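Local coordinates for putative uncharacterized protein PH1404 (Pyrococcus horikoshii, PDB 3AF6) that probably ends transcription by cutting nascent RNA as a zinc-dependent ribonuclease of the beta-CASP group, in the metallo-beta-lactamase superfamily, at residues E34-G39 with V43-N48; D12-D17 with R180-K185; R16-V21 with K64-R69; R172-N177 with P277-P282. All blocks are in the same frame, centred on the assembly; numbering follows the deposited sequence.

Contact 1 of 4, residues E34-G39 with V43-N48; sequences EIEFEG and VIYVKN
Glu34 and Tyr45 face each other in an antiparallel beta hairpin, formed by strands 32-38 and 41-46 of the KHa unit. The two short strand segments run at 158° to each other. At Glu34 the carbonyl oxygen takes the amide of Tyr45, with Tyr45 N to Glu34 O at 2.8 Å. The extended Glu34 side chain lies beside Tyr45 and points the same way. Its OE2 comes to the ring edge, near the ring plane. Ile35 pairs with Ile44 at a non-hydrogen-bonded position. Their side chains lie side by side on the face that also meets Val22 of helix 11-22, and Ile35 CG2 is 3.7 Å from Ile44 CG1. A CA-H...O contact joins Ile35 CA to Val43 O at 3.1 Å. Glu36 and Val43 form a hydrogen-bonded pair held by both backbone bonds: Glu36 N to Val43 O at 2.9 Å and Val43 N to Glu36 O at 2.8 Å, the second the straighter at 164°. The Glu36 carboxylate turns to Arg172, which makes a salt bridge with it. Glu38 makes its own salt bridge with Arg73. With CD anti to CA (chi2 -178°), the Glu38 chain stays extended and carries its carboxylate obliquely across the valine. Glu38 CB is 3.5 Å from Val43 CG2. The other methyl, Val43 CG1, sits over the centre of the Tyr45 ring, 3.6 Å above its plane.

Contact 2 of 4, residues D12-D17 with R180-K185; sequences DQILRD and RKPEYK
Ile14 of helix 11-22 meets the chain at Lys181 and Pro182 through one methyl group. This is a small surface contact, about 91 Å² in all. Its tight part is the end of Ile14. The chain from CB is extended (chi2 179°), and this carries CD1 away from the helix and onto the peptide link between the two residues. Ile14 CD1 is 3.6 Å from Lys181 C and 3.7 Å from Pro182 N. The proline ring adds a looser touch, with Ile14 CD1 at 4.0 Å from Pro182 CD. No hydrogen bond crosses between the segments. The outer side is quite different. Pro182 is exposed, and the Lys181 side chain leads away from the helix. Lys181 NZ comes to lie 3.4 Å above one face of the Tyr184 ring, offset toward its rim. Two charged side chains of 180-185 are engaged elsewhere: Arg180 forms salt bridges with Asp250 and Glu211, and Glu183 with Arg336. The contact thus sets the first helix of the KHa unit against the irregular link that leaves helix 164-178 and leads into strand 189-193 of a mixed sheet in the metallo-beta-lactamase part.

Contact 3 of 4, residues R16-V21 with K64-R69; sequences RDIRAV and KVLKKR
Leu66 points its two methyls at Ile18 and Val21, joining two helices of the KHa unit. The unit belongs to the type II KH family. Helix 11-22 precedes the hairpin of strands 32-38 and 41-46, and helix 59-66 follows it. Where they meet, the contact is purely apolar, with about 183 Å² buried. Ile18 and Leu66 cross at a slant. The bend at the second torsion of Ile18 (chi2 -68°) brings its terminal methyl to the leucine, beside the branched methyl CG2. Ile18 CG2 lies 3.7 Å from Leu66 CD1, and Ile18 CD1 lies 4.0 Å from Leu66 CD2. Each leucine branch thus has an isoleucine partner. Val21, one turn further on, passes Leu66 in the opposite direction. Its CG1 faces Leu66 CD2, but the placing of this methyl in the model is doubtful and the exact spacing should not be pressed. Leu42 of strand 41-46 touches both Ile18 and Leu66, which ties the helices to the sheet. The helix of Leu66 stops directly afterwards. Lys67 leaves the helical conformation with a positive phi of 58°, and the chain turns toward strand 70-74. Around this helix end, Lys64, Lys67 and Arg69 pack against the chain bound in this RNA-analogue complex. The Lys68 side chain runs extended and bends only at its last torsion, which brings its amine near the helix end. There Lys68 NZ makes a weak hydrogen bond to Leu66 O at 3.5 Å.

Contact 4 of 4, residues R172-N177 with P277-P282; sequences RQVGRN and PIYTTP
Val174 packing on Pro277 and Tyr279 makes a buried van der Waals contact, mostly apolar, between two parts of the protein. Val174 belongs to helix 164-178 of the archaeal CPSF-KH region. Pro277 and Tyr279 lie on or beside strand 278-280 of the metallo-beta-lactamase fold. In that fold the strand runs parallel between 251-253 and 320-322, and its backbone bonds go to these neighbours. Between the two segments only side chains touch, and no hydrogen bond joins them. Val174 and Pro277 cross at a slant. Both valine methyls touch the proline ring: Val174 CG2 is 3.9 Å from Pro277 CD, and Val174 CG1 is 4.1 Å from Pro277 CG. With CG1 turned anti to the backbone N (chi1 171°), the two methyls divide the work. CG2 keeps to the proline, while CG1 also reaches the tyrosine. Tyr279 slides past Val174 in the opposite direction. Phe170 and Ile178 of the same helix extend the interface, the first against Pro277 and the second against Tyr279. Ala251 and Ile321 of the flanking strands touch both Pro277 and Tyr279. The zinc sites are not part of this contact. The outermost atom of Tyr279 makes its touch here: Tyr279 OH lies 3.8 Å from Val174 CG1.

Contacts 1 and 4 are buried, contact 3 is partly so, and contact 2 lies at the surface. Contacts 1 and 3 build the KHa unit itself. Contact 1 does so with backbone hydrogen bonds and an isoleucine pair, and two of its glutamates form salt bridges outside it; contact 3 with methyl groups alone. Contacts 2 and 3 share helix 11-22. Contact 4 joins the KH region to the metallo-beta-lactamase sheet, and contact 2 packs on the link that leads into that part. Contacts 2, 3 and 4 have no hydrogen bonds across their segments. Phe37 of contact 1 meets Leu15 of contact 2, Lys68 of contact 3 and Gly175 of contact 4. Contacts 3 and 4 do not touch.

Contact 1 of 4, residues E34-G39 with V43-N48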
# COMPACT_ATOMS: atom_id res chain seq x y z
N GLU A 34 -25.15 -8.26 22.90
CA GLU A 34 -23.88 -7.68 23.32
C GLU A 34 -23.49 -6.48 22.49
O GLU A 34 -23.91 -6.33 21.34
CB GLU A 34 -22.75 -8.71 23.25
CG GLU A 34 -21.40 -8.17 23.70
CD GLU A 34 -20.25 -9.12 23.43
OE1 GLU A 34 -19.11 -8.79 23.81
OE2 GLU A 34 -20.49 -10.19 22.83
N ILE A 35 -22.67 -5.62 23.09
CA ILE A 35 -22.17 -4.42 22.43
C ILE A 35 -20.72 -4.26 22.87
O ILE A 35 -20.45 -3.88 24.01
CB ILE A 35 -22.97 -3.17 22.83
CG1 ILE A 35 -24.44 -3.37 22.48
CG2 ILE A 35 -22.44 -1.95 22.10
CD1 ILE A 35 -25.32 -2.20 22.85
N GLU A 36 -19.80 -4.56 21.97
CA GLU A 36 -18.37 -4.45 22.26
C GLU A 36 -17.66 -3.60 21.22
O GLU A 36 -18.26 -3.20 20.21
CB GLU A 36 -17.74 -5.85 22.28
CG GLU A 36 -18.09 -6.69 21.06
CD GLU A 36 -17.25 -7.95 20.96
OE1 GLU A 36 -17.08 -8.64 21.99
OE2 GLU A 36 -16.76 -8.26 19.84
N PHE A 37 -16.39 -3.31 21.46
CA PHE A 37 -15.59 -2.53 20.53
C PHE A 37 -14.71 -3.46 19.71
O PHE A 37 -14.04 -4.33 20.26
CB PHE A 37 -14.70 -1.53 21.28
CG PHE A 37 -15.36 -0.22 21.58
CD1 PHE A 37 -15.84 0.58 20.55
CD2 PHE A 37 -15.47 0.24 22.88
CE1 PHE A 37 -16.42 1.82 20.81
CE2 PHE A 37 -16.05 1.48 23.16
CZ PHE A 37 -16.53 2.27 22.12
N GLU A 38 -14.74 -3.29 18.39
CA GLU A 38 -13.91 -4.10 17.50
C GLU A 38 -13.07 -3.12 16.71
O GLU A 38 -13.57 -2.47 15.79
CB GLU A 38 -14.77 -4.93 16.54
CG GLU A 38 -15.00 -6.35 17.00
CD GLU A 38 -15.82 -7.15 16.00
OE1 GLU A 38 -15.41 -7.25 14.82
OE2 GLU A 38 -16.87 -7.69 16.41
N GLY A 39 -11.79 -3.01 17.07
CA GLY A 39 -10.94 -2.06 16.38
C GLY A 39 -11.66 -0.73 16.53
O GLY A 39 -12.41 -0.55 17.49
N VAL A 43 -19.43 -2.66 17.75
CA VAL A 43 -20.26 -3.77 17.31
C VAL A 43 -21.44 -4.03 18.24
O VAL A 43 -21.26 -4.27 19.44
CB VAL A 43 -19.42 -5.05 17.18
CG1 VAL A 43 -20.29 -6.20 16.69
CG2 VAL A 43 -18.26 -4.83 16.23
N ILE A 44 -22.64 -3.98 17.67
CA ILE A 44 -23.87 -4.21 18.41
C ILE A 44 -24.58 -5.46 17.90
O ILE A 44 -25.33 -5.41 16.92
CB ILE A 44 -24.84 -3.02 18.28
CG1 ILE A 44 -24.18 -1.74 18.80
CG2 ILE A 44 -26.13 -3.30 19.04
CD1 ILE A 44 -25.02 -0.48 18.62
N TYR A 45 -24.35 -6.59 18.57
CA TYR A 45 -24.96 -7.86 18.19
C TYR A 45 -26.43 -7.95 18.62
O TYR A 45 -26.80 -7.52 19.71
CB TYR A 45 -24.17 -9.03 18.80
CG TYR A 45 -22.82 -9.29 18.16
CD1 TYR A 45 -22.71 -9.54 16.79
CD2 TYR A 45 -21.65 -9.32 18.92
CE1 TYR A 45 -21.48 -9.81 16.20
CE2 TYR A 45 -20.41 -9.59 18.34
CZ TYR A 45 -20.33 -9.83 16.98
OH TYR A 45 -19.11 -10.11 16.40
N VAL A 46 -27.26 -8.53 17.75
CA VAL A 46 -28.69 -8.68 18.01
C VAL A 46 -29.20 -10.02 17.49
O VAL A 46 -28.66 -10.57 16.54
CB VAL A 46 -29.50 -7.56 17.34
CG1 VAL A 46 -29.04 -6.20 17.86
CG2 VAL A 46 -29.33 -7.64 15.83
N LYS A 47 -30.26 -10.54 18.12
CA LYS A 47 -30.84 -11.82 17.72
C LYS A 47 -32.12 -11.66 16.91
O LYS A 47 -33.16 -12.21 17.26
CB LYS A 47 -31.12 -12.69 18.95
CG LYS A 47 -29.88 -13.32 19.55
CD LYS A 47 -30.22 -14.32 20.65
CE LYS A 47 -28.97 -15.00 21.18
NZ LYS A 47 -29.27 -15.97 22.27
N ASN A 48 -32.03 -10.92 15.81
CA ASN A 48 -33.16 -10.68 14.91
C ASN A 48 -32.78 -9.65 13.85
O ASN A 48 -32.01 -8.73 14.11
CB ASN A 48 -34.37 -10.18 15.70
CG ASN A 48 -34.07 -8.91 16.47
OD1 ASN A 48 -33.14 -8.87 17.27
ND2 ASN A 48 -34.86 -7.87 16.22

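Contact 2 of 4, residues D12-D17 with R180-K185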
# COMPACT_ATOMS: atom_id res chain seq x y z
N ASP A 12 -15.04 -0.20 29.32
CA ASP A 12 -16.34 -0.76 29.67
C ASP A 12 -17.15 0.21 30.52
O ASP A 12 -18.37 0.10 30.65
CB ASP A 12 -16.18 -2.11 30.40
CG ASP A 12 -15.17 -2.05 31.52
OD1 ASP A 12 -14.81 -3.12 32.05
OD2 ASP A 12 -14.73 -0.93 31.87
N GLN A 13 -16.45 1.19 31.08
CA GLN A 13 -17.07 2.22 31.88
C GLN A 13 -17.74 3.16 30.88
O GLN A 13 -18.79 3.74 31.15
CB GLN A 13 -15.98 2.95 32.67
CG GLN A 13 -16.45 4.00 33.65
CD GLN A 13 -15.28 4.63 34.39
OE1 GLN A 13 -14.51 3.94 35.07
NE2 GLN A 13 -15.14 5.95 34.26
N ILE A 14 -17.11 3.29 29.71
CA ILE A 14 -17.61 4.13 28.62
C ILE A 14 -18.71 3.40 27.86
O ILE A 14 -19.66 4.02 27.39
CB ILE A 14 -16.47 4.50 27.63
CG1 ILE A 14 -15.41 5.33 28.35
CG2 ILE A 14 -17.04 5.26 26.43
CD1 ILE A 14 -14.24 5.72 27.48
N LEU A 15 -18.57 2.08 27.73
CA LEU A 15 -19.56 1.25 27.05
C LEU A 15 -20.84 1.29 27.87
O LEU A 15 -21.95 1.23 27.34
CB LEU A 15 -19.06 -0.19 26.94
CG LEU A 15 -18.05 -0.54 25.85
CD1 LEU A 15 -17.50 -1.94 26.07
CD2 LEU A 15 -18.71 -0.43 24.49
N ARG A 16 -20.66 1.38 29.18
CA ARG A 16 -21.77 1.43 30.12
C ARG A 16 -22.63 2.66 29.85
O ARG A 16 -23.80 2.72 30.25
CB ARG A 16 -21.20 1.45 31.54
CG ARG A 16 -22.19 1.21 32.66
CD ARG A 16 -21.43 1.04 33.95
NE ARG A 16 -20.64 -0.19 33.95
CZ ARG A 16 -19.44 -0.32 34.51
NH1 ARG A 16 -18.81 -1.48 34.46
NH2 ARG A 16 -18.86 0.72 35.10
N ASP A 17 -22.06 3.65 29.17
CA ASP A 17 -22.79 4.86 28.83
C ASP A 17 -23.26 4.77 27.38
O ASP A 17 -24.24 5.41 26.99
CB ASP A 17 -21.91 6.10 29.01
CG ASP A 17 -21.47 6.28 30.45
OD1 ASP A 17 -20.82 7.31 30.76
OD2 ASP A 17 -21.76 5.39 31.28
N ARG A 180 -9.59 3.81 25.89
CA ARG A 180 -9.11 3.76 27.26
C ARG A 180 -9.58 5.02 28.00
O ARG A 180 -9.39 5.15 29.22
CB ARG A 180 -7.58 3.65 27.30
CG ARG A 180 -6.81 4.73 26.53
CD ARG A 180 -5.32 4.64 26.79
NE ARG A 180 -4.52 5.49 25.91
CZ ARG A 180 -4.31 5.26 24.62
NH1 ARG A 180 -4.84 4.19 24.05
NH2 ARG A 180 -3.56 6.07 23.90
N LYS A 181 -10.20 5.93 27.27
CA LYS A 181 -10.73 7.16 27.84
C LYS A 181 -11.48 7.93 26.76
O LYS A 181 -11.33 7.63 25.58
CB LYS A 181 -9.61 8.02 28.43
CG LYS A 181 -8.56 8.44 27.45
CD LYS A 181 -7.56 9.36 28.12
CE LYS A 181 -8.22 10.63 28.62
NZ LYS A 181 -7.21 11.54 29.21
N PRO A 182 -12.30 8.91 27.14
CA PRO A 182 -13.07 9.71 26.18
C PRO A 182 -12.23 10.69 25.38
O PRO A 182 -11.09 10.96 25.75
CB PRO A 182 -14.10 10.40 27.07
CG PRO A 182 -13.35 10.60 28.34
CD PRO A 182 -12.67 9.27 28.52
N GLU A 183 -12.80 11.23 24.30
CA GLU A 183 -12.10 12.19 23.44
C GLU A 183 -11.26 13.09 24.31
O GLU A 183 -11.74 13.68 25.27
CB GLU A 183 -13.08 13.03 22.61
CG GLU A 183 -13.74 12.25 21.47
CD GLU A 183 -14.26 13.15 20.35
OE1 GLU A 183 -15.02 14.11 20.64
OE2 GLU A 183 -13.92 12.88 19.17
N TYR A 184 -9.99 13.20 23.95
CA TYR A 184 -9.04 13.98 24.73
C TYR A 184 -8.41 15.14 23.97
O TYR A 184 -8.12 15.05 22.79
CB TYR A 184 -7.96 13.03 25.24
CG TYR A 184 -6.89 13.66 26.08
CD1 TYR A 184 -7.22 14.37 27.23
CD2 TYR A 184 -5.54 13.50 25.76
CE1 TYR A 184 -6.22 14.91 28.05
CE2 TYR A 184 -4.54 14.03 26.57
CZ TYR A 184 -4.88 14.73 27.72
OH TYR A 184 -3.90 15.24 28.54
N LYS A 185 -8.18 16.24 24.68
CA LYS A 185 -7.55 17.41 24.09
C LYS A 185 -6.11 17.41 24.59
O LYS A 185 -5.84 17.74 25.75
CB LYS A 185 -8.27 18.70 24.53
CG LYS A 185 -7.73 19.96 23.89
CD LYS A 185 -8.41 21.21 24.44
CE LYS A 185 -7.80 22.49 23.87
NZ LYS A 185 -8.57 23.72 24.22

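Contact 3 of 4, residues R16-V21 with K64-R69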
# COMPACT_ATOMS: atom_id res chain seq x y z
N ARG A 16 -20.66 1.38 29.18
CA ARG A 16 -21.77 1.43 30.12
C ARG A 16 -22.63 2.66 29.85
O ARG A 16 -23.80 2.72 30.25
CB ARG A 16 -21.20 1.45 31.54
CG ARG A 16 -22.19 1.21 32.66
CD ARG A 16 -21.43 1.04 33.95
NE ARG A 16 -20.64 -0.19 33.95
CZ ARG A 16 -19.44 -0.32 34.51
NH1 ARG A 16 -18.81 -1.48 34.46
NH2 ARG A 16 -18.86 0.72 35.10
N ASP A 17 -22.06 3.65 29.17
CA ASP A 17 -22.79 4.86 28.83
C ASP A 17 -23.26 4.77 27.38
O ASP A 17 -24.24 5.41 26.99
CB ASP A 17 -21.91 6.10 29.01
CG ASP A 17 -21.47 6.28 30.45
OD1 ASP A 17 -20.82 7.31 30.76
OD2 ASP A 17 -21.76 5.39 31.28
N ILE A 18 -22.56 3.97 26.59
CA ILE A 18 -22.92 3.76 25.19
C ILE A 18 -24.17 2.88 25.21
O ILE A 18 -25.17 3.17 24.56
CB ILE A 18 -21.80 3.01 24.41
CG1 ILE A 18 -20.53 3.86 24.34
CG2 ILE A 18 -22.29 2.66 23.01
CD1 ILE A 18 -20.66 5.12 23.49
N ARG A 19 -24.09 1.81 25.99
CA ARG A 19 -25.18 0.86 26.13
C ARG A 19 -26.42 1.53 26.71
O ARG A 19 -27.54 1.04 26.54
CB ARG A 19 -24.74 -0.31 27.01
CG ARG A 19 -23.64 -1.15 26.37
CD ARG A 19 -23.10 -2.21 27.31
NE ARG A 19 -22.27 -3.19 26.60
CZ ARG A 19 -21.63 -4.20 27.18
NH1 ARG A 19 -21.71 -4.38 28.49
NH2 ARG A 19 -20.93 -5.05 26.44
N ALA A 20 -26.22 2.65 27.40
CA ALA A 20 -27.33 3.37 28.00
C ALA A 20 -28.06 4.24 26.98
O ALA A 20 -29.20 4.64 27.20
CB ALA A 20 -26.83 4.22 29.15
N VAL A 21 -27.39 4.53 25.87
CA VAL A 21 -27.99 5.36 24.83
C VAL A 21 -28.41 4.53 23.63
O VAL A 21 -29.28 4.93 22.86
CB VAL A 21 -27.01 6.47 24.36
CG1 VAL A 21 -25.79 5.84 23.72
CG2 VAL A 21 -27.70 7.41 23.39
N LYS A 64 -24.19 9.09 14.12
CA LYS A 64 -23.95 10.53 14.08
C LYS A 64 -24.00 11.12 15.48
O LYS A 64 -23.46 12.19 15.73
CB LYS A 64 -24.99 11.22 13.19
CG LYS A 64 -24.84 10.93 11.71
CD LYS A 64 -25.87 11.67 10.89
CE LYS A 64 -25.72 11.34 9.41
NZ LYS A 64 -26.75 12.03 8.59
N VAL A 65 -24.63 10.40 16.40
CA VAL A 65 -24.73 10.85 17.78
C VAL A 65 -23.54 10.35 18.59
O VAL A 65 -22.84 11.13 19.23
CB VAL A 65 -26.04 10.34 18.43
CG1 VAL A 65 -26.07 10.74 19.90
CG2 VAL A 65 -27.23 10.93 17.71
N LEU A 66 -23.31 9.04 18.55
CA LEU A 66 -22.19 8.43 19.28
C LEU A 66 -20.82 8.83 18.73
O LEU A 66 -19.80 8.54 19.35
CB LEU A 66 -22.31 6.91 19.26
CG LEU A 66 -23.47 6.26 20.01
CD1 LEU A 66 -23.25 4.75 20.07
CD2 LEU A 66 -23.57 6.83 21.42
N LYS A 67 -20.81 9.49 17.57
CA LYS A 67 -19.57 9.93 16.95
C LYS A 67 -18.67 8.72 16.70
O LYS A 67 -17.47 8.76 16.96
CB LYS A 67 -18.85 10.94 17.85
CG LYS A 67 -19.72 12.11 18.32
CD LYS A 67 -19.77 13.24 17.31
CE LYS A 67 -18.52 14.11 17.39
NZ LYS A 67 -18.45 14.88 18.67
N LYS A 68 -19.27 7.63 16.21
CA LYS A 68 -18.53 6.40 15.94
C LYS A 68 -19.04 5.66 14.71
O LYS A 68 -19.99 6.10 14.06
CB LYS A 68 -18.60 5.47 17.15
CG LYS A 68 -17.83 5.99 18.35
CD LYS A 68 -17.88 5.01 19.51
CE LYS A 68 -16.98 5.48 20.65
NZ LYS A 68 -17.27 6.88 21.08
N ARG A 69 -18.40 4.54 14.41
CA ARG A 69 -18.77 3.69 13.28
C ARG A 69 -19.38 2.42 13.87
O ARG A 69 -18.67 1.58 14.41
CB ARG A 69 -17.53 3.34 12.46
CG ARG A 69 -17.77 2.28 11.40
CD ARG A 69 -18.73 2.77 10.35
NE ARG A 69 -19.01 1.74 9.36
CZ ARG A 69 -19.73 1.95 8.26
NH1 ARG A 69 -20.24 3.15 8.01
NH2 ARG A 69 -19.94 0.96 7.40

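Contact 4 of 4, residues R172-N177 with P277-P282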
# COMPACT_ATOMS: atom_id res chain seq x y z
N ARG A 172 -10.79 -6.97 20.01
CA ARG A 172 -11.38 -6.51 21.26
C ARG A 172 -10.36 -5.70 22.06
O ARG A 172 -10.70 -4.68 22.66
CB ARG A 172 -11.90 -7.69 22.10
CG ARG A 172 -13.42 -7.91 21.97
CD ARG A 172 -13.99 -8.85 23.04
NE ARG A 172 -13.76 -10.26 22.76
CZ ARG A 172 -14.38 -10.95 21.80
NH1 ARG A 172 -15.28 -10.37 21.02
NH2 ARG A 172 -14.10 -12.24 21.63
N GLN A 173 -9.11 -6.15 22.06
CA GLN A 173 -8.05 -5.45 22.78
C GLN A 173 -7.85 -4.05 22.19
O GLN A 173 -7.97 -3.05 22.91
CB GLN A 173 -6.74 -6.23 22.70
CG GLN A 173 -6.70 -7.46 23.59
CD GLN A 173 -5.49 -8.35 23.31
OE1 GLN A 173 -5.14 -9.23 24.11
NE2 GLN A 173 -4.84 -8.12 22.17
N VAL A 174 -7.57 -3.98 20.89
CA VAL A 174 -7.39 -2.69 20.23
C VAL A 174 -8.48 -1.71 20.65
O VAL A 174 -8.21 -0.56 21.02
CB VAL A 174 -7.44 -2.84 18.69
CG1 VAL A 174 -7.48 -1.48 18.02
CG2 VAL A 174 -6.24 -3.63 18.19
N GLY A 175 -9.73 -2.18 20.59
CA GLY A 175 -10.86 -1.35 20.96
C GLY A 175 -10.82 -0.80 22.37
O GLY A 175 -11.07 0.38 22.57
N ARG A 176 -10.51 -1.66 23.34
CA ARG A 176 -10.45 -1.23 24.73
C ARG A 176 -9.34 -0.21 24.88
O ARG A 176 -9.36 0.64 25.77
CB ARG A 176 -10.21 -2.43 25.66
CG ARG A 176 -11.03 -3.66 25.30
CD ARG A 176 -10.97 -4.74 26.36
NE ARG A 176 -11.87 -4.42 27.47
CZ ARG A 176 -11.47 -4.21 28.71
NH1 ARG A 176 -10.17 -4.27 29.01
NH2 ARG A 176 -12.35 -3.92 29.65
N ASN A 177 -8.36 -0.33 23.98
CA ASN A 177 -7.22 0.58 23.94
C ASN A 177 -7.67 1.92 23.38
O ASN A 177 -7.56 2.94 24.03
CB ASN A 177 -6.12 0.02 23.05
CG ASN A 177 -4.91 -0.42 23.82
OD1 ASN A 177 -4.38 0.34 24.65
ND2 ASN A 177 -4.45 -1.64 23.56
N PRO A 277 -2.41 -2.47 16.41
CA PRO A 277 -2.96 -2.41 15.06
C PRO A 277 -2.13 -1.70 13.98
O PRO A 277 -1.41 -0.74 14.26
CB PRO A 277 -4.28 -1.69 15.28
CG PRO A 277 -3.89 -0.67 16.31
CD PRO A 277 -3.09 -1.50 17.29
N ILE A 278 -2.25 -2.18 12.75
CA ILE A 278 -1.57 -1.54 11.62
C ILE A 278 -2.68 -1.11 10.67
O ILE A 278 -3.38 -1.95 10.13
CB ILE A 278 -0.68 -2.51 10.83
CG1 ILE A 278 0.36 -3.16 11.75
CG2 ILE A 278 -0.01 -1.75 9.70
CD1 ILE A 278 1.17 -4.24 11.05
N TYR A 279 -2.84 0.20 10.46
CA TYR A 279 -3.88 0.68 9.56
C TYR A 279 -3.33 0.99 8.18
O TYR A 279 -2.26 1.58 8.05
CB TYR A 279 -4.52 1.94 10.13
CG TYR A 279 -5.19 1.72 11.45
CD1 TYR A 279 -4.52 1.97 12.65
CD2 TYR A 279 -6.48 1.20 11.51
CE1 TYR A 279 -5.12 1.71 13.88
CE2 TYR A 279 -7.09 0.93 12.72
CZ TYR A 279 -6.41 1.18 13.90
OH TYR A 279 -7.02 0.89 15.09
N THR A 280 -4.07 0.60 7.15
CA THR A 280 -3.66 0.84 5.78
C THR A 280 -4.83 0.54 4.81
O THR A 280 -5.83 -0.05 5.22
CB THR A 280 -2.42 -0.03 5.45
OG1 THR A 280 -1.83 0.43 4.23
CG2 THR A 280 -2.81 -1.48 5.30
N THR A 281 -4.72 0.95 3.54
CA THR A 281 -5.80 0.65 2.58
C THR A 281 -5.67 -0.83 2.23
O THR A 281 -4.56 -1.37 2.23
CB THR A 281 -5.71 1.48 1.27
OG1 THR A 281 -4.52 1.16 0.55
CG2 THR A 281 -5.72 2.97 1.58
N PRO A 282 -6.79 -1.51 1.93
CA PRO A 282 -6.74 -2.94 1.59
C PRO A 282 -5.67 -3.29 0.56
O PRO A 282 -4.88 -4.21 0.77
CB PRO A 282 -8.16 -3.22 1.09
CG PRO A 282 -8.99 -2.27 1.92
CD PRO A 282 -8.17 -0.99 1.84